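Local atomic coordinates of transcriptional regulator (PDB entry 1Z4E), a protein that probably transfers acyl groups, as a member of the GNAT acetyltransferase family. Residues Ala23-Gly28 / Lys128-Ala133; Val72-Tyr77 / Ile111-Glu116; His120-Thr125 / Leu140-Ser145. All blocks are in the same frame, centred on the assembly; numbering follows the deposited sequence.

Interaction 1 of 3, residues Ala23-Gly28 / Lys128-Ala133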
loop_
_atom_site.group_PDB
_atom_site.type_symbol
_atom_site.label_atom_id
_atom_site.label_comp_id
_atom_site.label_asym_id
_atom_site.label_seq_id
_atom_site.Cartn_x
_atom_site.Cartn_y
_atom_site.Cartn_z
ATOM N N ALA A 23 -8.441 18.419 -5.145
ATOM C CA ALA A 23 -7.836 19.747 -5.074
ATOM C C ALA A 23 -8.422 20.606 -3.961
ATOM O O ALA A 23 -7.767 21.527 -3.472
ATOM C CB ALA A 23 -7.995 20.462 -6.410
ATOM N N ASP A 24 -9.655 20.304 -3.567
ATOM C CA ASP A 24 -10.333 21.053 -2.516
ATOM C C ASP A 24 -9.927 20.606 -1.111
ATOM O O ASP A 24 -10.216 21.293 -0.127
ATOM C CB ASP A 24 -11.845 20.912 -2.666
ATOM C CG ASP A 24 -12.551 22.251 -2.695
ATOM O OD1 ASP A 24 -12.333 23.018 -3.663
ATOM O OD2 ASP A 24 -13.316 22.538 -1.748
ATOM N N ASP A 25 -9.267 19.457 -1.020
ATOM C CA ASP A 25 -8.824 18.932 0.268
ATOM C C ASP A 25 -7.820 19.868 0.941
ATOM O O ASP A 25 -6.956 20.453 0.281
ATOM C CB ASP A 25 -8.186 17.554 0.086
ATOM C CG ASP A 25 -7.723 16.954 1.396
ATOM O OD1 ASP A 25 -8.590 16.561 2.204
ATOM O OD2 ASP A 25 -6.496 16.891 1.623
ATOM N N VAL A 26 -7.921 19.996 2.259
ATOM C CA VAL A 26 -7.020 20.869 3.005
ATOM C C VAL A 26 -5.552 20.574 2.700
ATOM O O VAL A 26 -4.729 21.490 2.654
ATOM C CB VAL A 26 -7.251 20.740 4.525
ATOM C CG1 VAL A 26 -6.345 21.710 5.275
ATOM C CG2 VAL A 26 -8.708 21.016 4.845
ATOM N N LEU A 27 -5.225 19.301 2.491
ATOM C CA LEU A 27 -3.851 18.910 2.183
ATOM C C LEU A 27 -3.622 18.750 0.679
ATOM O O LEU A 27 -2.572 19.134 0.157
ATOM C CB LEU A 27 -3.496 17.598 2.894
ATOM C CG LEU A 27 -3.631 17.579 4.421
ATOM C CD1 LEU A 27 -3.234 16.208 4.949
ATOM C CD2 LEU A 27 -2.752 18.665 5.040
ATOM N N GLY A 28 -4.601 18.179 -0.015
ATOM C CA GLY A 28 -4.467 17.981 -1.447
ATOM C C GLY A 28 -4.362 19.294 -2.200
ATOM O O GLY A 28 -3.792 19.363 -3.287
ATOM N N LYS A 128 -0.967 12.473 9.685
ATOM C CA LYS A 128 -1.027 12.886 11.082
ATOM C C LYS A 128 -1.507 14.328 11.244
ATOM O O LYS A 128 -1.815 14.758 12.352
ATOM C CB LYS A 128 0.347 12.718 11.742
ATOM C CG LYS A 128 0.800 11.264 11.855
ATOM C CD LYS A 128 2.157 11.147 12.535
ATOM C CE LYS A 128 2.578 9.691 12.685
ATOM N NZ LYS A 128 3.910 9.539 13.352
ATOM N N GLN A 129 -1.571 15.074 10.146
ATOM C CA GLN A 129 -2.032 16.457 10.220
ATOM C C GLN A 129 -3.554 16.553 10.203
ATOM O O GLN A 129 -4.115 17.633 10.395
ATOM C CB GLN A 129 -1.433 17.293 9.085
ATOM C CG GLN A 129 0.062 17.525 9.241
ATOM C CD GLN A 129 0.440 17.983 10.650
ATOM O OE1 GLN A 129 -0.042 19.010 11.138
ATOM N NE2 GLN A 129 1.308 17.218 11.307
ATOM N N ARG A 130 -4.218 15.425 9.969
ATOM C CA ARG A 130 -5.678 15.387 9.978
ATOM C C ARG A 130 -6.036 14.901 11.382
ATOM O O ARG A 130 -5.994 13.704 11.674
ATOM C CB ARG A 130 -6.213 14.404 8.933
ATOM C CG ARG A 130 -5.830 14.710 7.485
ATOM C CD ARG A 130 -6.300 13.567 6.573
ATOM N NE ARG A 130 -5.861 13.709 5.185
ATOM C CZ ARG A 130 -6.375 14.577 4.318
ATOM N NH1 ARG A 130 -7.354 15.393 4.688
ATOM N NH2 ARG A 130 -5.909 14.632 3.081
ATOM N N PRO A 131 -6.408 15.829 12.269
ATOM C CA PRO A 131 -6.764 15.492 13.650
ATOM C C PRO A 131 -7.853 14.437 13.848
ATOM O O PRO A 131 -7.705 13.541 14.677
ATOM C CB PRO A 131 -7.159 16.846 14.236
ATOM C CG PRO A 131 -7.792 17.532 13.061
ATOM C CD PRO A 131 -6.811 17.212 11.948
ATOM N N ASP A 132 -8.933 14.527 13.078
ATOM C CA ASP A 132 -10.054 13.601 13.230
ATOM C C ASP A 132 -9.985 12.281 12.463
ATOM O O ASP A 132 -10.803 11.389 12.693
ATOM C CB ASP A 132 -11.362 14.313 12.867
ATOM C CG ASP A 132 -11.526 15.641 13.592
ATOM O OD1 ASP A 132 -11.210 15.709 14.800
ATOM O OD2 ASP A 132 -11.981 16.615 12.956
ATOM N N ALA A 133 -9.020 12.144 11.563
ATOM C CA ALA A 133 -8.920 10.920 10.773
ATOM C C ALA A 133 -8.661 9.678 11.616
ATOM O O ALA A 133 -9.355 8.673 11.467
ATOM C CB ALA A 133 -7.831 11.069 9.701
#

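Interaction 2 of 3, residues Val72-Tyr77 / Ile111-Glu116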
loop_
_atom_site.group_PDB
_atom_site.type_symbol
_atom_site.label_atom_id
_atom_site.label_comp_id
_atom_site.label_asym_id
_atom_site.label_seq_id
_atom_site.Cartn_x
_atom_site.Cartn_y
_atom_site.Cartn_z
ATOM N N VAL A 72 -8.957 1.814 -3.921
ATOM C CA VAL A 72 -8.658 0.603 -3.182
ATOM C C VAL A 72 -7.888 -0.330 -4.111
ATOM O O VAL A 72 -8.225 -0.467 -5.295
ATOM C CB VAL A 72 -9.950 -0.065 -2.651
ATOM C CG1 VAL A 72 -10.836 -0.500 -3.811
ATOM C CG2 VAL A 72 -9.596 -1.253 -1.754
ATOM N N THR A 73 -6.829 -0.933 -3.577
ATOM C CA THR A 73 -5.976 -1.839 -4.339
ATOM C C THR A 73 -5.874 -3.183 -3.618
ATOM O O THR A 73 -5.596 -3.232 -2.414
ATOM C CB THR A 73 -4.559 -1.254 -4.494
ATOM O OG1 THR A 73 -3.894 -1.282 -3.226
ATOM C CG2 THR A 73 -4.624 0.183 -4.958
ATOM N N PHE A 74 -6.103 -4.264 -4.360
ATOM C CA PHE A 74 -6.056 -5.621 -3.819
ATOM C C PHE A 74 -4.755 -6.229 -4.312
ATOM O O PHE A 74 -4.539 -6.337 -5.518
ATOM C CB PHE A 74 -7.253 -6.418 -4.335
ATOM C CG PHE A 74 -8.563 -5.722 -4.127
ATOM C CD1 PHE A 74 -9.115 -5.611 -2.858
ATOM C CD2 PHE A 74 -9.232 -5.142 -5.204
ATOM C CE1 PHE A 74 -10.318 -4.927 -2.657
ATOM C CE2 PHE A 74 -10.430 -4.458 -5.018
ATOM C CZ PHE A 74 -10.975 -4.349 -3.744
ATOM N N THR A 75 -3.901 -6.637 -3.382
ATOM C CA THR A 75 -2.577 -7.155 -3.732
ATOM C C THR A 75 -2.160 -8.412 -2.960
ATOM O O THR A 75 -2.450 -8.542 -1.776
ATOM C CB THR A 75 -1.513 -6.056 -3.446
ATOM O OG1 THR A 75 -1.927 -4.830 -4.062
ATOM C CG2 THR A 75 -0.132 -6.455 -3.980
ATOM N N PRO A 76 -1.480 -9.358 -3.635
ATOM C CA PRO A 76 -1.034 -10.579 -2.953
ATOM C C PRO A 76 0.325 -10.329 -2.298
ATOM O O PRO A 76 1.138 -9.566 -2.819
ATOM C CB PRO A 76 -0.935 -11.594 -4.088
ATOM C CG PRO A 76 -0.505 -10.739 -5.258
ATOM C CD PRO A 76 -1.391 -9.511 -5.103
ATOM N N TYR A 77 0.555 -10.967 -1.156
ATOM C CA TYR A 77 1.808 -10.859 -0.419
ATOM C C TYR A 77 2.133 -12.264 0.096
ATOM O O TYR A 77 1.255 -13.126 0.137
ATOM C CB TYR A 77 1.649 -9.919 0.783
ATOM C CG TYR A 77 1.283 -8.496 0.429
ATOM C CD1 TYR A 77 2.264 -7.527 0.212
ATOM C CD2 TYR A 77 -0.050 -8.121 0.309
ATOM C CE1 TYR A 77 1.910 -6.202 -0.115
ATOM C CE2 TYR A 77 -0.410 -6.827 -0.013
ATOM C CZ TYR A 77 0.563 -5.871 -0.221
ATOM O OH TYR A 77 0.164 -4.587 -0.512
ATOM N N ILE A 111 -14.530 -2.275 2.420
ATOM C CA ILE A 111 -14.129 -3.398 3.265
ATOM C C ILE A 111 -14.857 -4.679 2.859
ATOM O O ILE A 111 -14.260 -5.756 2.832
ATOM C CB ILE A 111 -14.419 -3.112 4.752
ATOM C CG1 ILE A 111 -13.495 -2.001 5.253
ATOM C CG2 ILE A 111 -14.241 -4.383 5.573
ATOM C CD1 ILE A 111 -13.762 -1.588 6.682
ATOM N N GLU A 112 -16.148 -4.571 2.557
ATOM C CA GLU A 112 -16.906 -5.745 2.137
ATOM C C GLU A 112 -16.383 -6.225 0.793
ATOM O O GLU A 112 -16.344 -7.425 0.514
ATOM C CB GLU A 112 -18.398 -5.419 2.034
ATOM C CG GLU A 112 -19.059 -5.328 3.392
ATOM C CD GLU A 112 -18.753 -6.549 4.243
ATOM O OE1 GLU A 112 -19.025 -7.672 3.761
ATOM O OE2 GLU A 112 -18.239 -6.384 5.378
ATOM N N ARG A 113 -15.993 -5.268 -0.038
ATOM C CA ARG A 113 -15.442 -5.549 -1.356
ATOM C C ARG A 113 -14.168 -6.377 -1.159
ATOM O O ARG A 113 -13.970 -7.398 -1.820
ATOM C CB ARG A 113 -15.111 -4.226 -2.052
ATOM C CG ARG A 113 -14.605 -4.338 -3.480
ATOM C CD ARG A 113 -15.740 -4.237 -4.472
ATOM N NE ARG A 113 -15.272 -3.934 -5.825
ATOM C CZ ARG A 113 -16.057 -3.953 -6.899
ATOM N NH1 ARG A 113 -17.341 -4.261 -6.771
ATOM N NH2 ARG A 113 -15.563 -3.668 -8.096
ATOM N N ALA A 114 -13.317 -5.931 -0.237
ATOM C CA ALA A 114 -12.064 -6.622 0.068
ATOM C C ALA A 114 -12.312 -8.054 0.535
ATOM O O ALA A 114 -11.618 -8.974 0.103
ATOM C CB ALA A 114 -11.285 -5.857 1.131
ATOM N N LYS A 115 -13.283 -8.243 1.428
ATOM C CA LYS A 115 -13.601 -9.585 1.915
ATOM C C LYS A 115 -14.022 -10.447 0.725
ATOM O O LYS A 115 -13.609 -11.606 0.605
ATOM C CB LYS A 115 -14.735 -9.540 2.944
ATOM C CG LYS A 115 -14.372 -8.875 4.261
ATOM C CD LYS A 115 -15.588 -8.803 5.167
ATOM C CE LYS A 115 -15.273 -8.149 6.504
ATOM N NZ LYS A 115 -16.514 -8.024 7.324
ATOM N N GLU A 116 -14.846 -9.873 -0.150
ATOM C CA GLU A 116 -15.312 -10.573 -1.348
ATOM C C GLU A 116 -14.138 -11.046 -2.201
ATOM O O GLU A 116 -14.179 -12.138 -2.771
ATOM C CB GLU A 116 -16.189 -9.652 -2.200
ATOM C CG GLU A 116 -17.637 -9.554 -1.770
ATOM C CD GLU A 116 -18.354 -8.390 -2.438
ATOM O OE1 GLU A 116 -17.936 -7.986 -3.546
ATOM O OE2 GLU A 116 -19.336 -7.883 -1.857
#

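Interaction 3 of 3, residues His120-Thr125 / Leu140-Ser145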
loop_
_atom_site.group_PDB
_atom_site.type_symbol
_atom_site.label_atom_id
_atom_site.label_comp_id
_atom_site.label_asym_id
_atom_site.label_seq_id
_atom_site.Cartn_x
_atom_site.Cartn_y
_atom_site.Cartn_z
ATOM N N HIS A 120 -7.359 -10.833 3.528
ATOM C CA HIS A 120 -7.426 -11.166 4.942
ATOM C C HIS A 120 -7.219 -9.960 5.848
ATOM O O HIS A 120 -7.393 -10.041 7.065
ATOM C CB HIS A 120 -6.437 -12.283 5.271
ATOM C CG HIS A 120 -6.773 -13.582 4.604
ATOM N ND1 HIS A 120 -8.066 -13.929 4.273
ATOM C CD2 HIS A 120 -5.994 -14.619 4.215
ATOM C CE1 HIS A 120 -8.068 -15.123 3.710
ATOM N NE2 HIS A 120 -6.824 -15.564 3.662
ATOM N N LEU A 121 -6.845 -8.836 5.260
ATOM C CA LEU A 121 -6.697 -7.621 6.042
ATOM C C LEU A 121 -6.828 -6.403 5.143
ATOM O O LEU A 121 -6.610 -6.472 3.931
ATOM C CB LEU A 121 -5.370 -7.609 6.810
ATOM C CG LEU A 121 -4.014 -7.351 6.166
ATOM C CD1 LEU A 121 -3.907 -5.893 5.752
ATOM C CD2 LEU A 121 -2.922 -7.677 7.179
ATOM N N ILE A 122 -7.243 -5.297 5.735
ATOM C CA ILE A 122 -7.373 -4.071 4.983
ATOM C C ILE A 122 -6.493 -3.069 5.719
ATOM O O ILE A 122 -6.370 -3.121 6.947
ATOM C CB ILE A 122 -8.869 -3.639 4.882
ATOM C CG1 ILE A 122 -8.991 -2.381 4.024
ATOM C CG2 ILE A 122 -9.458 -3.443 6.253
ATOM C CD1 ILE A 122 -10.389 -2.179 3.464
ATOM N N GLN A 123 -5.836 -2.194 4.965
ATOM C CA GLN A 123 -4.926 -1.223 5.550
ATOM C C GLN A 123 -4.946 0.108 4.823
ATOM O O GLN A 123 -5.446 0.216 3.696
ATOM C CB GLN A 123 -3.501 -1.780 5.513
ATOM C CG GLN A 123 -3.123 -2.321 4.134
ATOM C CD GLN A 123 -1.712 -2.896 4.070
ATOM O OE1 GLN A 123 -1.207 -3.449 5.046
ATOM N NE2 GLN A 123 -1.081 -2.783 2.905
ATOM N N LEU A 124 -4.408 1.120 5.488
ATOM C CA LEU A 124 -4.310 2.456 4.922
ATOM C C LEU A 124 -3.445 3.302 5.840
ATOM O O LEU A 124 -3.176 2.916 6.985
ATOM C CB LEU A 124 -5.688 3.115 4.789
ATOM C CG LEU A 124 -6.336 3.622 6.082
ATOM C CD1 LEU A 124 -7.080 4.908 5.810
ATOM C CD2 LEU A 124 -7.263 2.568 6.639
ATOM N N THR A 125 -3.013 4.449 5.327
ATOM C CA THR A 125 -2.198 5.392 6.084
ATOM C C THR A 125 -2.938 6.715 6.027
ATOM O O THR A 125 -3.442 7.097 4.974
ATOM C CB THR A 125 -0.790 5.585 5.466
ATOM O OG1 THR A 125 -0.899 5.799 4.052
ATOM C CG2 THR A 125 0.073 4.366 5.717
ATOM N N LEU A 140 -14.073 2.529 13.283
ATOM C CA LEU A 140 -14.451 1.462 12.351
ATOM C C LEU A 140 -13.859 0.119 12.792
ATOM O O LEU A 140 -14.321 -0.945 12.385
ATOM C CB LEU A 140 -13.975 1.798 10.936
ATOM C CG LEU A 140 -14.828 2.830 10.194
ATOM C CD1 LEU A 140 -14.132 3.273 8.920
ATOM C CD2 LEU A 140 -16.197 2.215 9.889
ATOM N N GLY A 141 -12.833 0.171 13.629
ATOM C CA GLY A 141 -12.228 -1.065 14.088
ATOM C C GLY A 141 -10.791 -1.209 13.639
ATOM O O GLY A 141 -10.169 -2.249 13.866
ATOM N N PHE A 142 -10.259 -0.178 12.990
ATOM C CA PHE A 142 -8.868 -0.205 12.551
ATOM C C PHE A 142 -7.982 0.080 13.758
ATOM O O PHE A 142 -8.394 0.772 14.697
ATOM C CB PHE A 142 -8.595 0.880 11.503
ATOM C CG PHE A 142 -9.064 0.537 10.116
ATOM C CD1 PHE A 142 -8.221 -0.132 9.228
ATOM C CD2 PHE A 142 -10.331 0.918 9.683
ATOM C CE1 PHE A 142 -8.635 -0.415 7.923
ATOM C CE2 PHE A 142 -10.755 0.637 8.373
ATOM C CZ PHE A 142 -9.901 -0.031 7.496
ATOM N N LYS A 143 -6.763 -0.443 13.721
ATOM C CA LYS A 143 -5.795 -0.220 14.787
ATOM C C LYS A 143 -4.586 0.518 14.204
ATOM O O LYS A 143 -4.069 0.130 13.156
ATOM C CB LYS A 143 -5.333 -1.559 15.383
ATOM C CG LYS A 143 -4.213 -1.415 16.412
ATOM C CD LYS A 143 -3.774 -2.761 16.983
ATOM C CE LYS A 143 -4.841 -3.374 17.888
ATOM N NZ LYS A 143 -5.105 -2.553 19.114
ATOM N N ALA A 144 -4.138 1.573 14.883
ATOM C CA ALA A 144 -2.986 2.348 14.432
ATOM C C ALA A 144 -1.715 1.666 14.952
ATOM O O ALA A 144 -0.974 2.211 15.773
ATOM C CB ALA A 144 -3.086 3.775 14.954
ATOM N N SER A 145 -1.475 0.465 14.444
ATOM C CA SER A 145 -0.347 -0.357 14.844
ATOM C C SER A 145 0.988 -0.012 14.195
ATOM O O SER A 145 2.043 -0.363 14.727
ATOM C CB SER A 145 -0.677 -1.818 14.541
ATOM O OG SER A 145 -0.980 -1.973 13.158
#

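Interaction 1 of 3, residues Ala23-Gly28 / Lys128-Ala133
Arg130 meets Asp25 end-on, its two terminal nitrogens each taking one carboxylate oxygen in a bidentate salt bridge. NH2 of Arg130 donates to OD2 of Asp25 over 2.8 Å, and NH1 of Arg130 donates to OD1 of Asp25 over 3.0 Å; both bonds bend moderately, with N-H...O angles near 155°. The second uses the syn lone pair of OD1, whereas NH2 comes to the syn side of OD2 but well out of the carboxylate plane, the two flat groups being twisted 44° apart. OD2 carries the heavier load, with three donors. Besides the arginine, the backbone N of Gly28 reaches the anti lone pair of OD2 of Asp25 at 2.8 Å. The backbone N of Leu27 approaches OD2 of Asp25 from above the carboxylate plane at 2.9 Å. The latter bond makes an Asx turn, and together the two amides tie the carboxylate to the chain that follows it. A chi1 of -179° swings the Asp25 carboxylate away from its own N and out to the arginine, still within range of these amides. Leu27 completes the grip without polar atoms: its CD1 lies over one face of the guanidinium, offset toward the rim and 3.6 Å from CZ of Arg130. The flat cation is thus held at its edge by charge and covered on one face by a methyl group. Arg92 brings a further positive charge, its NE making a weak, long ion pair with OD1 of Asp25, so the aspartate probably offsets two close arginines. This surface contact joins the turn just after helix 15-24 to the loop that leads from strand 119-127 into helix 133-140, and Leu27 also touches Asp127 at the end of that strand.

Interaction 2 of 3, residues Val72-Tyr77 / Ile111-Glu116
NH2 of Arg113 is gripped by two carboxylates, those of Glu56 and Glu9, each forming a salt bridge with it. Glu56 lies on strand 55-62 and Glu9 on strand 6-9, so the arginine ties helix 102-116 to two strands beyond the one it packs against here. Its aliphatic part makes the contact with strand 65-76: CG of Arg113 sits 3.6 Å from CZ of Phe74. CG is anti to the backbone N (chi1 -176°), and the chain then bends at chi2 (92°), so that the arginine passes the phenylalanine at about a right angle and carries its charge on past the ring toward the glutamates. The ring and guanidinium planes are 43° apart, and it is the methylene, not the charged end, that touches the aromatic ring. Beside it, CE1 of Phe74 comes to 3.7 Å from CA of Ala114 and 4.0 Å from CB of the same residue. With so small a side chain at Ala114, the CE1 side of the ring comes close to the helix backbone, at the place where the two segments run nearest, with CA of Phe74 and CA of Ala114 7.2 Å apart. Ala86 and Cys119, on the next two strands of the sheet, touch both Phe74 and Ala114, and the phenylalanine also meets Arg117. The contact is therefore largely buried and apolar, while the two glutamates take the charged end of Arg113. Helix 102-116 packed in this way on one face of the mixed sheet is part of the alpha/beta architecture of the GNAT fold.

Interaction 3 of 3, residues His120-Thr125 / Leu140-Ser145
Phe142, which follows the Schellman motif at the end of helix 133-140 in this GNAT fold, turns its ring onto strand 119-127. Gly141, with its positive phi, carries the chain out of the helix, and from there the CB of Phe142 points toward the strand. With CG anti to the carbonyl carbon (chi1 -79°), the ring is delivered to Ile122 and Leu124. CD1 of Phe142 comes within 3.9 Å of CD2 of Leu124. Further out, CE1 of Phe142 meets two methyl groups, CD2 of Leu124 at 3.5 Å and CG2 of Ile122 at 3.6 Å. At the tip, CZ of Phe142 lies 3.7 Å from CG2 of Ile122, which approaches the ring obliquely. Replacement by alanine would remove the ring, probably leaving the methyl groups of Ile122 and Leu124 without their aromatic partner and opening a gap between strand and helix end. Ile111 of helix 102-116 touches both Ile122 and Phe142, adding to the cluster from the helix side, while the strand pairs antiparallel with one of the second subunit. The leucine contact is a CH-pi interaction: CD2 of Leu124 stands over the face, 3.9 Å from the centroid of the Phe142 ring and 25° off its normal.

From the N terminus, the chain leaves helix 15-24 through residues 23-28, the first half of interaction 1, whose loop closes only at residues 128-133, about a hundred residues later. Interaction 2 opens and closes within that span, joining strand 65-76 to helix 102-116 on the other side of the chain's centre. Interaction 3 begins at residues 120-125, before interaction 1 has closed, and ends at 140-145, so the two cross along the sequence. Interactions 2 and 3 lie in series and touch where helix 102-116 meets strand 119-127. Together the contacts bind the N-terminal helix region, the central sheet with its helix, and the C-terminal segment near the second subunit.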